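Local coordinates for enoyl-CoA hydratase (Thermus thermophilus, PDB 1WZ8), which probably catalyses the reversible addition of water across the double bond of 2-enoyl-CoA thioesters, as a hexameric member of the crotonase family, at residues 4-7 with 12-15; 217-220 with 225-228. All coordinates share one frame; numbering follows the deposited sequence.

Contact 1: residues 4-7 with 12-15; sequences SLEA and LAFA
E6, on the short helix 3-8, reaches across to the start of strand 12-18 and takes the amide proton of F14 on its carboxylate. The bond from F14 N to E6 OE2 is 2.8 Å long and nearly straight, 174° at the hydrogen, although the donor comes in from well above the carboxylate plane. The E6 chain is bent at its second torsion, chi2 -91°, and this kink swings the carboxylate round to the strand backbone.

Water mediates between the neighbouring oxygens. E6 OE1 and L12 O are both acceptors and sit 3.2 Å apart; one water lies within reach of both. A second water is 2.7 Å from L12 O and also lies close to E6 O, its exact bonding doubtful because there are more acceptors than protons. Water among these oxygens probably offsets part of the repulsion between E6 OE1 and L12 O.

The apolar part is built on the F14 ring. L5 CB stands over one face, 4.0 Å from the F14 ring centroid, a CH-pi contact; L5 CD1 touches the same ring at CD2 and CE2, the two side chains crossing at about a right angle. At the ring edge, in its plane, lies E6 CD, 3.7 Å from F14 CD1, with the carboxylate turned 78° to the ring.

Beyond the pair, L5 also packs on D48 and L49 of helix 36-49. Cut back to an alanine here, the E6 side chain would lose its carboxylate, and F14 N would probably be left without its acceptor, with a gap beside the ring edge. A13 and A15 bond through their backbones to strand 21-26, so the F14 amide faces the other edge of strand 12-18; there the acid supplies the acceptor that a neighbouring strand would otherwise offer, while L5 covers a ring face.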
ATOM      1  N   SER A   4     -16.037  38.040  -7.108  1.00 35.82           N
ATOM      2  CA  SER A   4     -16.673  37.118  -6.173  1.00 35.84           C
ATOM      3  C   SER A   4     -15.670  36.458  -5.233  1.00 35.45           C
ATOM      4  O   SER A   4     -15.984  36.194  -4.072  1.00 36.06           O
ATOM      5  CB  SER A   4     -17.455  36.046  -6.935  1.00 36.28           C
ATOM      6  OG  SER A   4     -18.557  36.621  -7.615  1.00 37.42           O
ATOM      7  N   LEU A   5     -14.468  36.184  -5.734  1.00 33.65           N
ATOM      8  CA  LEU A   5     -13.431  35.568  -4.909  1.00 32.87           C
ATOM      9  C   LEU A   5     -12.862  36.607  -3.951  1.00 31.44           C
ATOM     10  O   LEU A   5     -12.758  36.365  -2.751  1.00 30.99           O
ATOM     11  CB  LEU A   5     -12.302  35.006  -5.782  1.00 32.71           C
ATOM     12  CG  LEU A   5     -12.592  33.742  -6.592  1.00 32.74           C
ATOM     13  CD1 LEU A   5     -11.393  33.414  -7.468  1.00 32.44           C
ATOM     14  CD2 LEU A   5     -12.897  32.586  -5.650  1.00 33.12           C
ATOM     15  N   GLU A   6     -12.490  37.761  -4.494  1.00 30.75           N
ATOM     16  CA  GLU A   6     -11.942  38.840  -3.685  1.00 30.73           C
ATOM     17  C   GLU A   6     -12.924  39.168  -2.566  1.00 30.00           C
ATOM     18  O   GLU A   6     -12.533  39.379  -1.421  1.00 28.87           O
ATOM     19  CB  GLU A   6     -11.708  40.082  -4.552  1.00 32.48           C
ATOM     20  CG  GLU A   6     -10.569  39.942  -5.557  1.00 33.64           C
ATOM     21  CD  GLU A   6      -9.232  40.405  -4.998  1.00 35.10           C
ATOM     22  OE1 GLU A   6      -9.129  40.580  -3.766  1.00 37.51           O
ATOM     23  OE2 GLU A   6      -8.281  40.591  -5.788  1.00 33.52           O
ATOM     24  N   ALA A   7     -14.207  39.190  -2.910  1.00 28.28           N
ATOM     25  CA  ALA A   7     -15.261  39.499  -1.951  1.00 28.57           C
ATOM     26  C   ALA A   7     -15.390  38.471  -0.828  1.00 27.76           C
ATOM     27  O   ALA A   7     -15.774  38.815   0.287  1.00 25.88           O
ATOM     28  CB  ALA A   7     -16.595  39.635  -2.682  1.00 28.27           C
ATOM     29  N   LEU A  12      -6.638  37.580   0.754  1.00 18.08           N
ATOM     30  CA  LEU A  12      -6.180  37.072  -0.533  1.00 19.70           C
ATOM     31  C   LEU A  12      -6.474  38.078  -1.637  1.00 19.50           C
ATOM     32  O   LEU A  12      -7.528  38.714  -1.649  1.00 20.65           O
ATOM     33  CB  LEU A  12      -6.869  35.745  -0.868  1.00 20.49           C
ATOM     34  CG  LEU A  12      -6.585  34.548   0.042  1.00 20.99           C
ATOM     35  CD1 LEU A  12      -7.351  33.334  -0.470  1.00 21.82           C
ATOM     36  CD2 LEU A  12      -5.093  34.263   0.071  1.00 21.45           C
ATOM     37  N   ALA A  13      -5.530  38.221  -2.557  1.00 17.61           N
ATOM     38  CA  ALA A  13      -5.677  39.125  -3.689  1.00 18.24           C
ATOM     39  C   ALA A  13      -5.531  38.265  -4.936  1.00 17.01           C
ATOM     40  O   ALA A  13      -4.706  37.354  -4.966  1.00 17.39           O
ATOM     41  CB  ALA A  13      -4.596  40.200  -3.656  1.00 17.19           C
ATOM     42  N   PHE A  14      -6.328  38.552  -5.958  1.00 16.90           N
ATOM     43  CA  PHE A  14      -6.281  37.771  -7.188  1.00 17.27           C
ATOM     44  C   PHE A  14      -5.989  38.636  -8.408  1.00 16.84           C
ATOM     45  O   PHE A  14      -6.521  39.741  -8.544  1.00 17.40           O
ATOM     46  CB  PHE A  14      -7.604  37.032  -7.391  1.00 17.19           C
ATOM     47  CG  PHE A  14      -8.004  36.167  -6.229  1.00 18.85           C
ATOM     48  CD1 PHE A  14      -8.566  36.726  -5.085  1.00 18.99           C
ATOM     49  CD2 PHE A  14      -7.826  34.786  -6.281  1.00 20.02           C
ATOM     50  CE1 PHE A  14      -8.947  35.922  -4.008  1.00 18.87           C
ATOM     51  CE2 PHE A  14      -8.205  33.973  -5.207  1.00 20.33           C
ATOM     52  CZ  PHE A  14      -8.766  34.542  -4.071  1.00 19.53           C
ATOM     53  N   ALA A  15      -5.144  38.125  -9.295  1.00 15.05           N
ATOM     54  CA  ALA A  15      -4.783  38.853 -10.502  1.00 14.17           C
ATOM     55  C   ALA A  15      -4.328  37.902 -11.602  1.00 15.49           C
ATOM     56  O   ALA A  15      -4.034  36.736 -11.339  1.00 16.35           O
ATOM     57  CB  ALA A  15      -3.676  39.855 -10.190  1.00 12.15           C
TER
HETATM   58  O   HOH W   1      -8.441  41.292  -1.568  1.00 28.59           O
HETATM   59  O   HOH W   2     -10.047  39.518  -1.308  1.00 31.45           O

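Contact 2: residues 217-220 with 225-228; sequences TKHA and YRSF
R226 reaches back along its own helix, 211-226, to H219, seven residues or roughly two turns earlier: an intrahelical side-chain-to-carbonyl contact near the end of a helix in the crotonase fold. Walking the second segment from its start, Y225 takes no part in the contact; its ring packs on L158 and L159 of helix 157-160 and on M162 of the second subunit.

R226 makes the contact. Its chain runs extended from CG to NE, chi2 -168°, which carries the guanidinium back to the earlier turn. There R226 NH1 donates to H219 O at 3.0 Å, with H219 O close to the guanidinium plane. R226 NE has a separate partner in N102.

With chi1 at -178°, CG of H219 lies opposite the backbone nitrogen, which brings the imidazole beside the guanidinium. R226 NH1 lies over one face of the ring, offset toward the rim, with the two planes 42° apart. The far nitrogen, H219 NE2, bonds to E233 of the third subunit, so one histidine meets the arginine and a subunit interface together.

S227 follows, its hydroxyl bonded to H223 O and to H231 of the second subunit. F228, the N-cap residue of the next helix, stacks on W224 of the fourth subunit, and the backbone bond from F228 N to Y225 O measures 2.9 Å.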
ATOM      1  N   THR A 217      -1.333  14.345 -15.832  1.00  9.50           N
ATOM      2  CA  THR A 217       0.007  14.000 -15.375  1.00  8.01           C
ATOM      3  C   THR A 217       0.154  14.359 -13.897  1.00  8.64           C
ATOM      4  O   THR A 217       0.700  13.577 -13.110  1.00  7.93           O
ATOM      5  CB  THR A 217       1.094  14.736 -16.200  1.00  8.44           C
ATOM      6  OG1 THR A 217       0.955  14.389 -17.584  1.00  9.82           O
ATOM      7  CG2 THR A 217       2.483  14.332 -15.737  1.00  9.13           C
ATOM      8  N   LYS A 218      -0.322  15.544 -13.523  1.00  7.36           N
ATOM      9  CA  LYS A 218      -0.252  15.975 -12.134  1.00  8.06           C
ATOM     10  C   LYS A 218      -1.050  15.012 -11.272  1.00  9.75           C
ATOM     11  O   LYS A 218      -0.577  14.553 -10.235  1.00 10.75           O
ATOM     12  CB  LYS A 218      -0.819  17.392 -11.958  1.00  6.66           C
ATOM     13  CG  LYS A 218      -1.119  17.744 -10.499  1.00  6.67           C
ATOM     14  CD  LYS A 218      -1.545  19.191 -10.321  1.00  8.67           C
ATOM     15  CE  LYS A 218      -1.910  19.465  -8.865  1.00  8.41           C
ATOM     16  NZ  LYS A 218      -2.117  20.905  -8.590  1.00 10.98           N
ATOM     17  N   HIS A 219      -2.262  14.706 -11.715  1.00  9.19           N
ATOM     18  CA  HIS A 219      -3.139  13.810 -10.973  1.00  9.26           C
ATOM     19  C   HIS A 219      -2.508  12.444 -10.741  1.00  8.24           C
ATOM     20  O   HIS A 219      -2.521  11.931  -9.627  1.00  6.72           O
ATOM     21  CB  HIS A 219      -4.466  13.635 -11.713  1.00  8.87           C
ATOM     22  CG  HIS A 219      -5.440  12.759 -10.991  1.00  9.92           C
ATOM     23  ND1 HIS A 219      -6.089  13.159  -9.844  1.00 11.81           N
ATOM     24  CD2 HIS A 219      -5.854  11.495 -11.237  1.00 10.97           C
ATOM     25  CE1 HIS A 219      -6.863  12.178  -9.414  1.00 11.38           C
ATOM     26  NE2 HIS A 219      -6.738  11.157 -10.241  1.00 12.21           N
ATOM     27  N   ALA A 220      -1.966  11.855 -11.803  1.00  8.19           N
ATOM     28  CA  ALA A 220      -1.345  10.543 -11.705  1.00  8.44           C
ATOM     29  C   ALA A 220      -0.131  10.557 -10.781  1.00  8.87           C
ATOM     30  O   ALA A 220       0.043   9.650  -9.969  1.00  9.06           O
ATOM     31  CB  ALA A 220      -0.950  10.046 -13.092  1.00  9.24           C
ATOM     32  N   TYR A 225       1.557  10.590  -3.419  1.00  8.44           N
ATOM     33  CA  TYR A 225       1.327  11.212  -2.124  1.00  8.11           C
ATOM     34  C   TYR A 225       0.040  10.670  -1.498  1.00  9.04           C
ATOM     35  O   TYR A 225       0.001  10.375  -0.309  1.00  8.64           O
ATOM     36  CB  TYR A 225       1.203  12.730  -2.261  1.00  8.09           C
ATOM     37  CG  TYR A 225       2.495  13.462  -2.546  1.00 10.54           C
ATOM     38  CD1 TYR A 225       3.642  13.212  -1.794  1.00 11.21           C
ATOM     39  CD2 TYR A 225       2.551  14.458  -3.527  1.00 11.82           C
ATOM     40  CE1 TYR A 225       4.813  13.938  -2.004  1.00 11.23           C
ATOM     41  CE2 TYR A 225       3.714  15.188  -3.744  1.00 13.38           C
ATOM     42  CZ  TYR A 225       4.838  14.926  -2.978  1.00 13.38           C
ATOM     43  OH  TYR A 225       5.976  15.671  -3.162  1.00 13.91           O
ATOM     44  N   ARG A 226      -1.005  10.539  -2.306  1.00  9.19           N
ATOM     45  CA  ARG A 226      -2.286  10.063  -1.808  1.00 12.18           C
ATOM     46  C   ARG A 226      -2.193   8.693  -1.146  1.00 12.90           C
ATOM     47  O   ARG A 226      -2.924   8.413  -0.199  1.00 13.54           O
ATOM     48  CB  ARG A 226      -3.325  10.032  -2.932  1.00 12.12           C
ATOM     49  CG  ARG A 226      -3.604  11.398  -3.553  1.00 16.17           C
ATOM     50  CD  ARG A 226      -4.846  11.368  -4.446  1.00 16.36           C
ATOM     51  NE  ARG A 226      -5.039  12.632  -5.153  1.00 17.16           N
ATOM     52  CZ  ARG A 226      -4.647  12.858  -6.402  1.00 18.27           C
ATOM     53  NH1 ARG A 226      -4.045  11.899  -7.095  1.00 13.34           N
ATOM     54  NH2 ARG A 226      -4.845  14.047  -6.957  1.00 18.07           N
ATOM     55  N   SER A 227      -1.292   7.844  -1.634  1.00 11.93           N
ATOM     56  CA  SER A 227      -1.125   6.514  -1.061  1.00 11.66           C
ATOM     57  C   SER A 227      -0.619   6.566   0.383  1.00 12.59           C
ATOM     58  O   SER A 227      -0.708   5.582   1.113  1.00 12.80           O
ATOM     59  CB  SER A 227      -0.154   5.689  -1.916  1.00 11.03           C
ATOM     60  OG  SER A 227      -0.700   5.409  -3.191  1.00 11.18           O
ATOM     61  N   PHE A 228      -0.095   7.721   0.790  1.00 11.20           N
ATOM     62  CA  PHE A 228       0.439   7.892   2.137  1.00 11.35           C
ATOM     63  C   PHE A 228      -0.347   8.910   2.953  1.00 11.55           C
ATOM     64  O   PHE A 228       0.169   9.483   3.910  1.00  8.83           O
ATOM     65  CB  PHE A 228       1.908   8.314   2.061  1.00 11.98           C
ATOM     66  CG  PHE A 228       2.812   7.240   1.519  1.00 12.21           C
ATOM     67  CD1 PHE A 228       3.367   6.290   2.372  1.00 11.37           C
ATOM     68  CD2 PHE A 228       3.065   7.145   0.151  1.00 15.07           C
ATOM     69  CE1 PHE A 228       4.167   5.268   1.880  1.00 14.47           C
ATOM     70  CE2 PHE A 228       3.870   6.119  -0.355  1.00 14.96           C
ATOM     71  CZ  PHE A 228       4.417   5.176   0.509  1.00 15.11           C
TER

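Overall arrangement
The two contacts come in series along the chain, contact 1 at the N-terminus and contact 2 far toward the C-terminus. Their centres are 28 Å apart and their nearest atoms about 15 Å, so they do not touch, and they share no helix or strand. Contact 1 sets helix 3-8 against strand 12-18, an outermost strand of the six-stranded mixed sheet, and no other chain reaches it. Contact 2 lies within helix 211-226 and the turn that follows, where three other subunits approach its residues. One therefore belongs to the sheet edge of a single subunit, while the other sits where the subunits of the hexamer meet.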